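Local coordinates for protein adenosine deaminase 1 (Arthrobacter aurescens, PDB 3RYS) that probably catalyses the zinc-dependent hydrolytic deamination of adenine to hypoxanthine in purine salvage and nitrogen catabolism, at residues His21-Leu26 with Met101-Ala106; Ala71-Glu76 with Gln105-Arg110; Ala141-Met146 with Gly169-Glu174. All coordinates share one frame; numbering follows the deposited sequence.

Overall arrangement
The three contacts belong to one TIM-barrel domain. Interactions 1 and 2 end on the same stretch of chain, and interaction 3 follows both. Interaction 1 joins the loop after strand 15-17 to the end of strand 95-102. Interaction 2 shares Gln105 and Ala106 with it, through helix 104-108, and lies about 10 Å away between centres. Interaction 3 pairs the ends of strands 135-143 and 167-171. Its centre is about 11 Å from that of interaction 1 and about 16 Å from that of interaction 2. Strands 95-102 and 135-143 are neighbours in the parallel sheet. Interactions 1 and 3 thus bring strand-end residues to the zinc and adenine site, while interaction 2 joins an outer loop and helix.

Interaction 1 of 3, residues His21-Leu26 with Met101-Ala106; sequences HIEGTL and MMDPQA. With ZN (zinc ion), chain C; ADE (adenine), chain D.
Ile22 and Met101 join the two backbones. Ile22 N donates to Met101 O at 3.0 Å, and the bond is nearly straight (173°). It ties the start of the short 3-10 turn 22-24 to the end of strand 95-102. Beside it, Ile22 CG2 packs loosely on Met102 CB.

Glu23 accepts the side-chain hydrogen bond. Its OE2 takes Asp103 N at 2.7 Å, on the syn side and close to the carboxylate plane. The bend at chi2 (88°) carries the carboxylate back to this N-H. The acid thus grips the chain just where the strand ends and helix 104-108 is about to begin.

Water 1 joins three side chains. It lies in the plane of the His21 ring and takes a hydrogen bond from His21 ND1 at 2.8 Å. It donates to Glu23 OE1 at 3.2 Å and, weakly, to Asp103 OD1. The other Asp103 oxygen, OD2, is hydrogen-bonded to Tyr66. The water bond helps fix the rotation of the ring.

Sulfur and ligand meet His21 from different sides. Met101 SD makes an oblique Met-aromatic contact, 4.4 Å from the ring centroid, with Met101 CE over one face. Adenine lies over the opposite face, its N7 3.1 Å from His21 NE2 and offset toward the rim. The ring is therefore held between a methionine and the ligand.

Metal binding uses the remaining nitrogen. His21 NE2 binds the zinc ion at 2.3 Å. His19, His199 and Asp280 complete the protein ligands, and adenine N6 also reaches the metal. His19 and His21 form the HxH motif after the first barrel strand, as in other metal-dependent hydrolases of the adenosine deaminase family.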
# COMPACT_ATOMS: atom_id res chain seq x y z
N HIS A 21 -1.21 -2.24 2.42
CA HIS A 21 -0.95 -2.69 3.77
C HIS A 21 -1.62 -4.04 4.01
O HIS A 21 -2.84 -4.17 3.86
CB HIS A 21 -1.46 -1.67 4.77
CG HIS A 21 -0.95 -0.29 4.52
ND1 HIS A 21 0.11 0.25 5.21
CD2 HIS A 21 -1.35 0.67 3.65
CE1 HIS A 21 0.34 1.48 4.78
NE2 HIS A 21 -0.53 1.75 3.83
N ILE A 22 -0.84 -5.04 4.39
CA ILE A 22 -1.38 -6.38 4.55
C ILE A 22 -2.47 -6.42 5.63
O ILE A 22 -3.44 -7.17 5.50
CB ILE A 22 -0.27 -7.42 4.83
CG1 ILE A 22 -0.74 -8.81 4.41
CG2 ILE A 22 0.18 -7.38 6.28
CD1 ILE A 22 -1.19 -8.89 2.97
N GLU A 23 -2.31 -5.60 6.66
CA GLU A 23 -3.29 -5.51 7.74
C GLU A 23 -4.59 -4.86 7.28
O GLU A 23 -5.64 -5.04 7.90
CB GLU A 23 -2.72 -4.73 8.93
CG GLU A 23 -1.46 -5.32 9.55
CD GLU A 23 -0.18 -4.84 8.88
OE1 GLU A 23 -0.21 -4.50 7.68
OE2 GLU A 23 0.86 -4.80 9.56
N GLY A 24 -4.51 -4.08 6.19
CA GLY A 24 -5.67 -3.41 5.63
C GLY A 24 -6.41 -4.33 4.68
O GLY A 24 -7.41 -3.96 4.07
N THR A 25 -5.89 -5.55 4.59
CA THR A 25 -6.43 -6.60 3.76
C THR A 25 -7.42 -7.49 4.54
O THR A 25 -8.12 -8.33 3.97
CB THR A 25 -5.27 -7.44 3.23
OG1 THR A 25 -4.99 -7.05 1.89
CG2 THR A 25 -5.58 -8.92 3.29
N LEU A 26 -7.47 -7.25 5.85
CA LEU A 26 -8.25 -8.07 6.77
C LEU A 26 -9.76 -7.86 6.64
O LEU A 26 -10.30 -6.85 7.08
CB LEU A 26 -7.82 -7.77 8.21
CG LEU A 26 -7.95 -8.90 9.22
CD1 LEU A 26 -7.41 -10.18 8.63
CD2 LEU A 26 -7.22 -8.53 10.50
N MET A 101 3.30 -3.83 2.30
CA MET A 101 3.69 -3.22 3.56
C MET A 101 3.15 -3.97 4.77
O MET A 101 2.14 -4.68 4.71
CB MET A 101 3.27 -1.75 3.63
CG MET A 101 4.37 -0.78 3.23
SD MET A 101 3.80 0.93 3.24
CE MET A 101 2.93 1.00 1.68
N MET A 102 3.84 -3.79 5.89
CA MET A 102 3.50 -4.46 7.12
C MET A 102 3.97 -3.55 8.24
O MET A 102 5.03 -2.93 8.13
CB MET A 102 4.21 -5.80 7.17
CG MET A 102 4.37 -6.41 8.54
SD MET A 102 5.47 -7.83 8.42
CE MET A 102 5.47 -8.37 10.12
N ASP A 103 3.18 -3.43 9.30
CA ASP A 103 3.55 -2.60 10.44
C ASP A 103 4.06 -3.46 11.59
O ASP A 103 3.29 -3.81 12.49
CB ASP A 103 2.35 -1.76 10.92
CG ASP A 103 1.80 -0.84 9.84
OD1 ASP A 103 2.55 -0.50 8.89
OD2 ASP A 103 0.62 -0.44 9.94
N PRO A 104 5.36 -3.78 11.57
CA PRO A 104 5.95 -4.62 12.62
C PRO A 104 5.54 -4.15 14.01
O PRO A 104 5.16 -4.97 14.85
CB PRO A 104 7.45 -4.40 12.42
CG PRO A 104 7.60 -3.99 11.01
CD PRO A 104 6.37 -3.24 10.66
N GLN A 105 5.61 -2.84 14.25
CA GLN A 105 5.33 -2.28 15.57
C GLN A 105 3.88 -2.46 16.02
O GLN A 105 3.60 -2.55 17.21
CB GLN A 105 5.70 -0.80 15.61
CG GLN A 105 7.19 -0.51 15.54
CD GLN A 105 7.47 0.90 15.07
OE1 GLN A 105 7.19 1.24 13.93
NE2 GLN A 105 8.04 1.72 15.95
N ALA A 106 2.95 -2.51 15.07
CA ALA A 106 1.54 -2.66 15.41
C ALA A 106 1.26 -4.05 15.97
O ALA A 106 0.18 -4.31 16.51
CB ALA A 106 0.66 -2.39 14.21
ZN ZN C . -1.30 3.75 2.89
N9 ADE D . -1.67 2.98 7.67
C8 ADE D . -2.32 2.10 6.85
N7 ADE D . -2.79 2.64 5.74
C5 ADE D . -2.42 3.97 5.85
C6 ADE D . -2.62 5.08 5.00
N6 ADE D . -3.27 5.00 3.83
N1 ADE D . -2.12 6.27 5.40
C2 ADE D . -1.47 6.34 6.57
N3 ADE D . -1.22 5.37 7.45
C4 ADE D . -1.73 4.20 7.03
O HOH W 1 1.33 -1.92 6.56

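Interaction 2 of 3, residues Ala71-Glu76 with Gln105-Arg110; sequences AVLQTE and QAHTSR
This contact belongs to the outer part of the TIM-barrel fold, where the turn between helices 59-69 and 76-92 meets the short helix 104-108 that follows a barrel strand. Arg110 makes the main link to Leu73. Its NH2 donates to Leu73 O at 2.6 Å (156°). The oxygen lies in the guanidinium plane, although the donor stands above the carbonyl plane of Leu73. A second, weak bond runs from the same NH2 to Gln74 OE1 at 3.4 Å. The Gln74 amide is turned almost perpendicular to the guanidinium, with the planes 80° apart.

The bend at chi3 (45°) folds the arginine back along its own segment. There NH1 makes a weak bond to Ala106 O, so the guanidinium bridges the turn and the helix. Thr75 takes the N-cap position of helix 76-92, directly after this grip.

Next to the polar link, Leu73 points toward the helix and meets His107. That ring also packs edge-to-face with Phe79 of helix 76-92, and Leu73 touches Phe79 as well. The apolar side of the contact comes down to one leucine methyl, Leu73 CD1, lying 4.0 Å from His107 NE2.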
# COMPACT_ATOMS: atom_id res chain seq x y z
N ALA A 71 -5.94 -7.18 16.57
CA ALA A 71 -5.92 -7.95 17.81
C ALA A 71 -6.12 -9.46 17.59
O ALA A 71 -5.74 -10.26 18.44
CB ALA A 71 -6.95 -7.42 18.79
N VAL A 72 -6.71 -9.83 16.46
CA VAL A 72 -6.96 -11.24 16.17
C VAL A 72 -5.73 -11.94 15.60
O VAL A 72 -5.70 -13.17 15.50
CB VAL A 72 -8.15 -11.43 15.20
CG1 VAL A 72 -9.42 -10.83 15.80
CG2 VAL A 72 -7.84 -10.83 13.84
N LEU A 73 -4.72 -11.16 15.23
CA LEU A 73 -3.49 -11.71 14.68
C LEU A 73 -2.51 -12.13 15.76
O LEU A 73 -1.70 -11.33 16.21
CB LEU A 73 -2.82 -10.68 13.77
CG LEU A 73 -3.60 -10.21 12.55
CD1 LEU A 73 -2.85 -9.10 11.82
CD2 LEU A 73 -3.87 -11.39 11.62
N GLN A 74 -2.56 -13.39 16.18
CA GLN A 74 -1.74 -13.88 17.29
C GLN A 74 -0.62 -14.81 16.85
O GLN A 74 0.50 -14.73 17.35
CB GLN A 74 -2.61 -14.60 18.32
CG GLN A 74 -3.64 -13.72 19.01
CD GLN A 74 -3.00 -12.57 19.77
OE1 GLN A 74 -3.42 -11.42 19.63
NE2 GLN A 74 -1.98 -12.88 20.56
N THR A 75 -0.93 -15.71 15.92
CA THR A 75 -0.02 -16.78 15.57
C THR A 75 0.53 -16.61 14.16
O THR A 75 -0.03 -15.87 13.35
CB THR A 75 -0.71 -18.15 15.64
OG1 THR A 75 -1.62 -18.29 14.54
CG2 THR A 75 -1.49 -18.28 16.95
N GLU A 76 1.62 -17.31 13.90
CA GLU A 76 2.23 -17.33 12.58
C GLU A 76 1.18 -17.70 11.54
O GLU A 76 1.12 -17.10 10.47
CB GLU A 76 3.39 -18.33 12.58
CG GLU A 76 4.54 -17.96 11.66
CD GLU A 76 5.85 -18.57 12.11
OE1 GLU A 76 6.29 -18.29 13.25
OE2 GLU A 76 6.46 -19.32 11.31
N GLN A 105 5.61 -2.84 14.25
CA GLN A 105 5.33 -2.28 15.57
C GLN A 105 3.88 -2.46 16.02
O GLN A 105 3.60 -2.55 17.21
CB GLN A 105 5.70 -0.80 15.61
CG GLN A 105 7.19 -0.51 15.54
CD GLN A 105 7.47 0.90 15.07
OE1 GLN A 105 7.19 1.24 13.93
NE2 GLN A 105 8.04 1.72 15.95
N ALA A 106 2.95 -2.51 15.07
CA ALA A 106 1.54 -2.66 15.41
C ALA A 106 1.26 -4.05 15.97
O ALA A 106 0.18 -4.31 16.51
CB ALA A 106 0.66 -2.39 14.21
N HIS A 107 2.24 -4.93 15.86
CA HIS A 107 2.10 -6.28 16.40
C HIS A 107 3.02 -6.51 17.61
O HIS A 107 2.63 -7.17 18.57
CB HIS A 107 2.34 -7.32 15.31
CG HIS A 107 1.62 -7.02 14.04
ND1 HIS A 107 2.27 -6.66 12.88
CD2 HIS A 107 0.29 -6.99 13.76
CE1 HIS A 107 1.37 -6.44 11.93
NE2 HIS A 107 0.17 -6.63 12.44
N THR A 108 4.22 -5.94 17.57
CA THR A 108 5.14 -6.07 18.69
C THR A 108 4.64 -5.27 19.89
O THR A 108 4.98 -5.59 21.04
CB THR A 108 6.58 -5.62 18.31
OG1 THR A 108 6.58 -4.23 17.98
CG2 THR A 108 7.11 -6.43 17.13
N SER A 109 3.83 -4.25 19.62
CA SER A 109 3.22 -3.43 20.67
C SER A 109 2.09 -4.18 21.36
O SER A 109 1.52 -3.69 22.33
CB SER A 109 2.66 -2.13 20.11
OG SER A 109 3.70 -1.25 19.71
N ARG A 110 1.75 -5.34 20.83
CA ARG A 110 0.66 -6.14 21.39
C ARG A 110 1.23 -7.38 22.04
O ARG A 110 0.48 -8.24 22.50
CB ARG A 110 -0.34 -6.52 20.31
CG ARG A 110 -1.20 -5.36 19.83
CD ARG A 110 -1.74 -5.63 18.44
NE ARG A 110 -2.24 -6.99 18.32
CZ ARG A 110 -1.74 -7.90 17.49
NH1 ARG A 110 -0.73 -7.60 16.69
NH2 ARG A 110 -2.27 -9.11 17.46

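Interaction 3 of 3, residues Ala141-Met146 with Gly169-Glu174; sequences AFLRDM and GLDSAE. With ADE (adenine), chain D.
Leu143 and Asp171 lie side by side where strand 169-171 runs parallel to strand 141-143. Ala141 CB and Leu143 CD2 pack against the Asp171 carboxylate. Asp171 and Ser172 carry the adenine contact. Ser172 N donates to adenine N3 at 2.9 Å, and Asp171 CB lies 3.6 Å from that same N3.

Backbone bonds hold this edge of the pocket. Phe142 N donates to Gly169 O, and Asp171 N to Phe142 O. Arg144 N then donates to Asp171 O at 2.9 Å, continuing the parallel ladder just past the strand. Ser172 OG lies 2.9 Å from Asp145 OD2, a weak contact. Ser172 OG is also hydrogen-bonded to Tyr67.

The Arg144 side chain runs alongside residues 172-174. Its CG sits between the backbone N and the carbonyl carbon (chi1 65°). Glu174 CG lies over one guanidinium face, 3.5 Å from Arg144 NH1. Water 2, in the guanidinium plane, accepts from Arg144 NH1 at 3.0 Å and donates to Ser172 O at 2.7 Å. Arg144 also bonds to Asn177 O and His199 O. With an alanine here, the Asn177 and His199 carbonyls and water 2 would probably lose their donor, and Glu174 CG the guanidinium face it packs on. The Glu174 carboxylate is bound elsewhere, by backbone N-H groups of Gly201 and Gly204.

The contact joins the C-terminal ends of the two parallel strands of the beta-alpha-beta unit 135-143, 148-160, 167-171. Strand 135-143 is flanked by 95-102, and strand 167-171 by 195-200. Helix 183-191 packs on Phe142 and Leu170, and helix 59-69 on Leu143, Ser172 and Ala173.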
# COMPACT_ATOMS: atom_id res chain seq x y z
N ALA A 141 7.02 -1.28 7.33
CA ALA A 141 6.64 0.11 7.51
C ALA A 141 6.63 0.49 8.99
O ALA A 141 6.25 -0.31 9.85
CB ALA A 141 5.28 0.39 6.89
N PHE A 142 7.04 1.72 9.28
CA PHE A 142 7.17 2.19 10.65
C PHE A 142 6.11 3.21 11.02
O PHE A 142 5.73 4.04 10.20
CB PHE A 142 8.59 2.72 10.88
CG PHE A 142 9.65 1.65 10.76
CD1 PHE A 142 10.13 1.00 11.88
CD2 PHE A 142 10.16 1.29 9.52
CE1 PHE A 142 11.09 0.01 11.77
CE2 PHE A 142 11.12 0.30 9.40
CZ PHE A 142 11.59 -0.34 10.53
N LEU A 143 5.61 3.14 12.25
CA LEU A 143 4.55 4.02 12.71
C LEU A 143 5.09 5.40 13.08
O LEU A 143 5.75 5.56 14.10
CB LEU A 143 3.82 3.40 13.90
CG LEU A 143 3.39 1.95 13.68
CD1 LEU A 143 2.68 1.39 14.90
CD2 LEU A 143 2.52 1.83 12.44
N ARG A 144 4.81 6.38 12.24
CA ARG A 144 5.40 7.71 12.39
C ARG A 144 4.99 8.41 13.68
O ARG A 144 5.62 9.38 14.08
CB ARG A 144 5.08 8.58 11.17
CG ARG A 144 3.60 8.90 11.01
CD ARG A 144 3.32 9.40 9.61
NE ARG A 144 4.31 10.38 9.19
CZ ARG A 144 4.53 10.74 7.93
NH1 ARG A 144 3.83 10.18 6.95
NH2 ARG A 144 5.46 11.64 7.64
N ASP A 145 3.92 7.94 14.32
CA ASP A 145 3.48 8.52 15.59
C ASP A 145 4.03 7.77 16.80
O ASP A 145 3.51 7.88 17.91
CB ASP A 145 1.95 8.64 15.67
CG ASP A 145 1.24 7.36 15.28
OD1 ASP A 145 1.90 6.31 15.13
OD2 ASP A 145 -0.00 7.41 15.13
N MET A 146 5.08 6.99 16.57
CA MET A 146 5.89 6.45 17.65
C MET A 146 7.30 6.99 17.48
O MET A 146 7.62 7.57 16.44
CB MET A 146 5.90 4.93 17.63
CG MET A 146 4.57 4.29 17.97
SD MET A 146 4.77 2.52 18.28
CE MET A 146 3.06 2.00 18.33
N GLY A 169 9.30 1.44 4.98
CA GLY A 169 8.21 2.36 4.70
C GLY A 169 7.90 3.23 5.90
O GLY A 169 8.50 3.07 6.96
N LEU A 170 6.96 4.15 5.73
CA LEU A 170 6.62 5.09 6.78
C LEU A 170 5.14 5.45 6.66
O LEU A 170 4.72 6.06 5.68
CB LEU A 170 7.50 6.34 6.65
CG LEU A 170 7.72 7.32 7.81
CD1 LEU A 170 6.65 8.39 7.83
CD2 LEU A 170 7.82 6.61 9.16
N ASP A 171 4.34 5.05 7.65
CA ASP A 171 2.92 5.34 7.62
C ASP A 171 2.36 5.74 8.99
O ASP A 171 3.10 6.22 9.85
CB ASP A 171 2.13 4.17 7.02
CG ASP A 171 2.29 2.88 7.80
OD1 ASP A 171 2.94 2.90 8.87
OD2 ASP A 171 1.76 1.84 7.35
N SER A 172 1.05 5.54 9.17
CA SER A 172 0.33 6.00 10.36
C SER A 172 0.07 7.52 10.31
O SER A 172 0.29 8.16 9.28
CB SER A 172 1.05 5.60 11.64
OG SER A 172 0.16 5.68 12.75
N ALA A 173 -0.39 8.08 11.43
CA ALA A 173 -0.84 9.48 11.47
C ALA A 173 0.20 10.49 10.95
O ALA A 173 1.22 10.72 11.59
CB ALA A 173 -1.28 9.85 12.89
N GLU A 174 -0.09 11.10 9.80
CA GLU A 174 0.89 11.95 9.13
C GLU A 174 1.05 13.34 9.75
O GLU A 174 2.16 13.75 10.09
CB GLU A 174 0.57 12.08 7.64
CG GLU A 174 1.61 12.92 6.89
CD GLU A 174 1.36 12.98 5.40
OE1 GLU A 174 0.26 12.57 4.95
OE2 GLU A 174 2.26 13.44 4.67
N9 ADE D . -1.67 2.98 7.67
C8 ADE D . -2.32 2.10 6.85
N7 ADE D . -2.79 2.64 5.74
C5 ADE D . -2.42 3.97 5.85
C6 ADE D . -2.62 5.08 5.00
N6 ADE D . -3.27 5.00 3.83
N1 ADE D . -2.12 6.27 5.40
C2 ADE D . -1.47 6.34 6.57
N3 ADE D . -1.22 5.37 7.45
C4 ADE D . -1.73 4.20 7.03
O HOH W 2 1.59 8.17 6.92